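Local coordinates for protein inositol-3-phosphate synthase (Caenorhabditis elegans, PDB 1VKO) that belongs to the myo-inositol-1-phosphate synthase family and binds nicotinamide-adenine-dinucleotide in a Rossmann-type nucleotide-binding fold, at residues D36-S41 with K69-P74; D144-L149 with T455-R460. All blocks are in the same frame, centred on the assembly; numbering follows the deposited sequence.

Contact 1: residues D36-S41 with K69-P74; sequences DGVLES and KTVLKP
Val-38 and Lys-69 meet on one face of an antiparallel ladder, where the open ends of a long beta hairpin come together. Lys-69 has its CG beside the backbone N (chi1 -87°), and from there the chain runs nearly straight before bending at its last torsion. Its CB lies 4.2 Å from Val-38 CG2. CG touches two side chains, 4.0 Å from Val-38 CG2 and 4.1 Å from Glu-40 CG, and CD stays against the same valine methyl. Beyond CE, NZ remains 5.2 Å from Glu-40 OE1, so the opposite charges could attract weakly but form no salt bridge; Lys-69 also makes a cation-pi contact with Tyr-469.

The backbones are joined by the reciprocal bonds of the Leu-39 and Thr-70 pair, flanked by non-hydrogen-bonded pairs of Val-38 with Val-71 and Glu-40 with Lys-69. Past the ladder, Leu-72 N reaches Gly-37 O at 3.0 Å, lying in the carbonyl plane. Leu-39 O also accepts from a water that in turn receives the hydroxyl of Thr-70 at 2.6 Å from OG1. On the face that carries Leu-39 and Thr-70, Leu-72 CD2 rests 4.0 Å from Leu-39 CB.

The hairpin of strands 38-53 and 56-71 sits within an antiparallel sheet, with strand 32-35 alongside 38-41 and strand 461-464 alongside 69-71.

Contact 2: residues D144-L149 with T455-R460; sequences DIVPIL and TELASR
Leu-457, Arg-460 and Leu-149 bury the most surface where the end of helix 440-458 meets loop 144-149, between strands 136-141 and 154-159. Leu-457, with CG anti to the backbone N (chi1 162°), turns its two methyls to the loop: CD1 packs 3.7 Å from Val-146 CG2, the two side chains crossing at about a right angle, while CD2 lies 4.0 Å from Ile-148 CG2. Farther along, Leu-149 CD1 sits against the aliphatic part of Glu-456, 3.8 Å from CB.

Beside these apolar contacts Arg-460 holds the Pro-147 carbonyl end-on. NH2 at 2.9 Å and NH1 at 3.0 Å both bond to Pro-147 O, which lies close to the guanidinium plane. Along its NE side the same group forms a side-on salt bridge with Glu-456, whose OE1 accepts from NH2 at 2.9 Å through its syn lone pair. NE bonds to both carboxylate oxygens, and OE2 also accepts from Arg-75 N.

Val-71 O is a further partner of NH1. The buried guanidinium is held in its rotation by Pro-147 O at its end and Glu-456 along its NE side, whose carboxylate probably offsets its charge, while Pro-147 O is satisfied by two donors.

Overall arrangement
Arg-460 couples the two contacts, whose centres lie 10 Å apart on the same side of the chain's centre. Its NH1 lies 2.8 Å from Val-71 O of contact 1, at hydrogen-bonding distance, while its CD packs 3.3 Å from Lys-73 O. Leu-72 O also approaches Pro-147 CB at 3.1 Å. Segment 69-74 therefore meets both halves of contact 2 as the chain leaves the hairpin for strand 77-82 of the parallel nucleotide-binding sheet. Contact 1 lies near the surface and contact 2 is buried. None of their residues belongs to the pyrophosphate pocket, which includes Lys-326 and Lys-373.

Contact 1: residues D36-S41 with K69-P74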
loop_
_atom_site.group_PDB
_atom_site.type_symbol
_atom_site.label_atom_id
_atom_site.label_comp_id
_atom_site.label_asym_id
_atom_site.label_seq_id
_atom_site.Cartn_x
_atom_site.Cartn_y
_atom_site.Cartn_z
ATOM N N ASP A 36 39.760 36.512 19.883
ATOM C CA ASP A 36 39.958 35.562 20.990
ATOM C C ASP A 36 39.287 34.207 20.748
ATOM O O ASP A 36 38.900 33.517 21.694
ATOM C CB ASP A 36 39.493 36.156 22.341
ATOM C CG ASP A 36 40.298 37.392 22.772
ATOM O OD1 ASP A 36 40.501 38.319 21.954
ATOM O OD2 ASP A 36 40.749 37.532 23.932
ATOM N N GLY A 37 39.156 33.825 19.480
ATOM C CA GLY A 37 38.515 32.553 19.116
ATOM C C GLY A 37 37.001 32.493 19.333
ATOM O O GLY A 37 36.406 31.403 19.327
ATOM N N VAL A 38 36.393 33.657 19.562
ATOM C CA VAL A 38 34.951 33.794 19.482
ATOM C C VAL A 38 34.664 34.691 18.282
ATOM O O VAL A 38 35.536 35.448 17.855
ATOM C CB VAL A 38 34.268 34.308 20.813
ATOM C CG1 VAL A 38 35.161 34.096 22.024
ATOM C CG2 VAL A 38 33.809 35.749 20.708
ATOM N N LEU A 39 33.460 34.573 17.728
ATOM C CA LEU A 39 33.042 35.339 16.565
ATOM C C LEU A 39 31.830 36.200 16.911
ATOM O O LEU A 39 30.777 35.690 17.307
ATOM C CB LEU A 39 32.689 34.387 15.418
ATOM C CG LEU A 39 32.430 35.001 14.043
ATOM C CD1 LEU A 39 33.675 34.905 13.198
ATOM C CD2 LEU A 39 31.288 34.302 13.364
ATOM N N GLU A 40 31.983 37.506 16.749
ATOM C CA GLU A 40 30.882 38.434 16.988
ATOM C C GLU A 40 30.141 38.738 15.702
ATOM O O GLU A 40 30.752 38.983 14.657
ATOM C CB GLU A 40 31.356 39.736 17.631
ATOM C CG GLU A 40 30.244 40.490 18.358
ATOM C CD GLU A 40 30.218 41.985 18.049
ATOM O OE1 GLU A 40 31.277 42.670 18.170
ATOM O OE2 GLU A 40 29.114 42.470 17.690
ATOM N N SER A 41 28.819 38.731 15.789
ATOM C CA SER A 41 28.008 38.753 14.592
ATOM C C SER A 41 26.725 39.545 14.803
ATOM O O SER A 41 25.856 39.142 15.572
ATOM C CB SER A 41 27.692 37.315 14.178
ATOM O OG SER A 41 27.143 37.273 12.882
ATOM N N LYS A 69 27.644 36.384 19.938
ATOM C CA LYS A 69 29.005 35.905 20.063
ATOM C C LYS A 69 28.923 34.406 20.021
ATOM O O LYS A 69 28.058 33.837 20.688
ATOM C CB LYS A 69 29.685 36.368 21.371
ATOM C CG LYS A 69 30.373 37.742 21.338
ATOM C CD LYS A 69 31.141 37.953 22.669
ATOM C CE LYS A 69 32.011 39.235 22.714
ATOM N NZ LYS A 69 31.220 40.486 22.905
ATOM N N THR A 70 29.818 33.782 19.249
ATOM C CA THR A 70 29.881 32.331 19.139
ATOM C C THR A 70 31.266 31.804 19.389
ATOM O O THR A 70 32.147 32.016 18.565
ATOM C CB THR A 70 29.448 31.866 17.728
ATOM O OG1 THR A 70 28.109 32.293 17.466
ATOM C CG2 THR A 70 29.351 30.334 17.683
ATOM N N VAL A 71 31.472 31.078 20.485
ATOM C CA VAL A 71 32.767 30.430 20.660
ATOM C C VAL A 71 32.984 29.466 19.489
ATOM O O VAL A 71 32.095 28.684 19.139
ATOM C CB VAL A 71 32.928 29.747 22.038
ATOM C CG1 VAL A 71 34.320 29.076 22.162
ATOM C CG2 VAL A 71 32.734 30.768 23.173
ATOM N N LEU A 72 34.135 29.566 18.835
ATOM C CA LEU A 72 34.360 28.802 17.608
ATOM C C LEU A 72 34.969 27.422 17.820
ATOM O O LEU A 72 34.845 26.564 16.952
ATOM C CB LEU A 72 35.221 29.586 16.612
ATOM C CG LEU A 72 34.638 30.789 15.867
ATOM C CD1 LEU A 72 35.701 31.382 14.966
ATOM C CD2 LEU A 72 33.422 30.436 15.044
ATOM N N LYS A 73 35.655 27.209 18.942
ATOM C CA LYS A 73 36.184 25.876 19.222
ATOM C C LYS A 73 35.174 25.088 20.035
ATOM O O LYS A 73 34.808 25.521 21.126
ATOM C CB LYS A 73 37.536 25.905 19.932
ATOM C CG LYS A 73 38.317 24.615 19.734
ATOM C CD LYS A 73 39.004 24.142 21.003
ATOM C CE LYS A 73 40.419 24.686 21.124
ATOM N NZ LYS A 73 41.115 24.230 22.381
ATOM N N PRO A 74 34.682 23.971 19.487
ATOM C CA PRO A 74 33.795 23.093 20.242
ATOM C C PRO A 74 34.496 22.594 21.498
ATOM O O PRO A 74 35.678 22.261 21.448
ATOM C CB PRO A 74 33.490 21.967 19.247
ATOM C CG PRO A 74 33.635 22.640 17.898
ATOM C CD PRO A 74 34.855 23.497 18.097
HETATM O O HOH W 1 28.346 34.580 16.260
#

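Contact 2: residues D144-L149 with T455-R460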
loop_
_atom_site.group_PDB
_atom_site.type_symbol
_atom_site.label_atom_id
_atom_site.label_comp_id
_atom_site.label_asym_id
_atom_site.label_seq_id
_atom_site.Cartn_x
_atom_site.Cartn_y
_atom_site.Cartn_z
ATOM N N ASP A 144 29.842 23.065 8.120
ATOM C CA ASP A 144 30.793 24.055 7.653
ATOM C C ASP A 144 30.419 25.504 8.026
ATOM O O ASP A 144 31.226 26.412 7.868
ATOM C CB ASP A 144 30.939 23.945 6.135
ATOM C CG ASP A 144 31.671 22.684 5.700
ATOM O OD1 ASP A 144 31.993 21.830 6.541
ATOM O OD2 ASP A 144 31.961 22.449 4.517
ATOM N N ILE A 145 29.194 25.728 8.498
ATOM C CA ILE A 145 28.718 27.075 8.748
ATOM C C ILE A 145 29.254 27.651 10.066
ATOM O O ILE A 145 30.005 28.617 10.041
ATOM C CB ILE A 145 27.189 27.128 8.654
ATOM C CG1 ILE A 145 26.750 26.780 7.238
ATOM C CG2 ILE A 145 26.676 28.501 9.030
ATOM C CD1 ILE A 145 25.218 26.571 7.130
ATOM N N VAL A 146 28.851 27.084 11.204
ATOM C CA VAL A 146 29.574 27.318 12.459
ATOM C C VAL A 146 30.179 25.984 12.922
ATOM O O VAL A 146 29.582 24.937 12.723
ATOM C CB VAL A 146 28.752 28.045 13.582
ATOM C CG1 VAL A 146 28.358 29.446 13.159
ATOM C CG2 VAL A 146 27.535 27.289 13.978
ATOM N N PRO A 147 31.406 26.014 13.433
ATOM C CA PRO A 147 32.075 24.789 13.872
ATOM C C PRO A 147 31.256 24.035 14.914
ATOM O O PRO A 147 30.785 24.630 15.892
ATOM C CB PRO A 147 33.408 25.300 14.462
ATOM C CG PRO A 147 33.657 26.635 13.767
ATOM C CD PRO A 147 32.270 27.206 13.561
ATOM N N ILE A 148 31.054 22.736 14.685
ATOM C CA ILE A 148 30.285 21.891 15.612
ATOM C C ILE A 148 31.000 20.565 15.804
ATOM O O ILE A 148 31.868 20.235 15.031
ATOM C CB ILE A 148 28.839 21.647 15.114
ATOM C CG1 ILE A 148 28.842 21.020 13.710
ATOM C CG2 ILE A 148 28.021 22.932 15.179
ATOM C CD1 ILE A 148 27.497 20.579 13.187
ATOM N N LEU A 149 30.642 19.811 16.838
ATOM C CA LEU A 149 31.233 18.489 17.041
ATOM C C LEU A 149 30.954 17.511 15.894
ATOM O O LEU A 149 29.985 17.662 15.149
ATOM C CB LEU A 149 30.701 17.879 18.331
ATOM C CG LEU A 149 30.943 18.615 19.636
ATOM C CD1 LEU A 149 29.894 18.164 20.628
ATOM C CD2 LEU A 149 32.376 18.330 20.129
ATOM N N THR A 455 23.102 21.028 21.190
ATOM C CA THR A 455 23.153 21.529 22.566
ATOM C C THR A 455 24.509 22.157 22.909
ATOM O O THR A 455 24.557 23.271 23.423
ATOM C CB THR A 455 22.798 20.442 23.577
ATOM O OG1 THR A 455 21.436 20.045 23.388
ATOM C CG2 THR A 455 22.799 21.026 24.998
ATOM N N GLU A 456 25.594 21.437 22.616
ATOM C CA GLU A 456 26.942 21.949 22.847
ATOM C C GLU A 456 27.169 23.232 22.061
ATOM O O GLU A 456 27.843 24.146 22.539
ATOM C CB GLU A 456 27.995 20.916 22.457
ATOM C CG GLU A 456 29.392 21.202 22.989
ATOM C CD GLU A 456 30.107 22.305 22.239
ATOM O OE1 GLU A 456 30.026 22.315 20.990
ATOM O OE2 GLU A 456 30.765 23.164 22.890
ATOM N N LEU A 457 26.613 23.292 20.851
ATOM C CA LEU A 457 26.718 24.479 20.030
ATOM C C LEU A 457 25.976 25.609 20.715
ATOM O O LEU A 457 26.527 26.696 20.876
ATOM C CB LEU A 457 26.186 24.253 18.609
ATOM C CG LEU A 457 25.860 25.558 17.849
ATOM C CD1 LEU A 457 27.132 26.399 17.570
ATOM C CD2 LEU A 457 25.074 25.320 16.591
ATOM N N ALA A 458 24.740 25.372 21.138
ATOM C CA ALA A 458 23.996 26.435 21.809
ATOM C C ALA A 458 24.729 26.906 23.086
ATOM O O ALA A 458 24.633 28.087 23.491
ATOM C CB ALA A 458 22.571 25.990 22.107
ATOM N N SER A 459 25.472 25.986 23.712
ATOM C CA SER A 459 26.201 26.308 24.925
ATOM C C SER A 459 27.313 27.299 24.607
ATOM O O SER A 459 27.877 27.889 25.525
ATOM C CB SER A 459 26.740 25.048 25.614
ATOM O OG SER A 459 28.055 24.732 25.200
ATOM N N ARG A 460 27.594 27.488 23.309
ATOM C CA ARG A 460 28.636 28.403 22.797
ATOM C C ARG A 460 28.115 29.717 22.228
ATOM O O ARG A 460 28.886 30.562 21.782
ATOM C CB ARG A 460 29.511 27.718 21.735
ATOM C CG ARG A 460 30.614 26.866 22.341
ATOM C CD ARG A 460 31.602 26.274 21.320
ATOM N NE ARG A 460 31.007 25.169 20.568
ATOM C CZ ARG A 460 30.806 25.126 19.251
ATOM N NH1 ARG A 460 31.161 26.119 18.445
ATOM N NH2 ARG A 460 30.249 24.047 18.730
#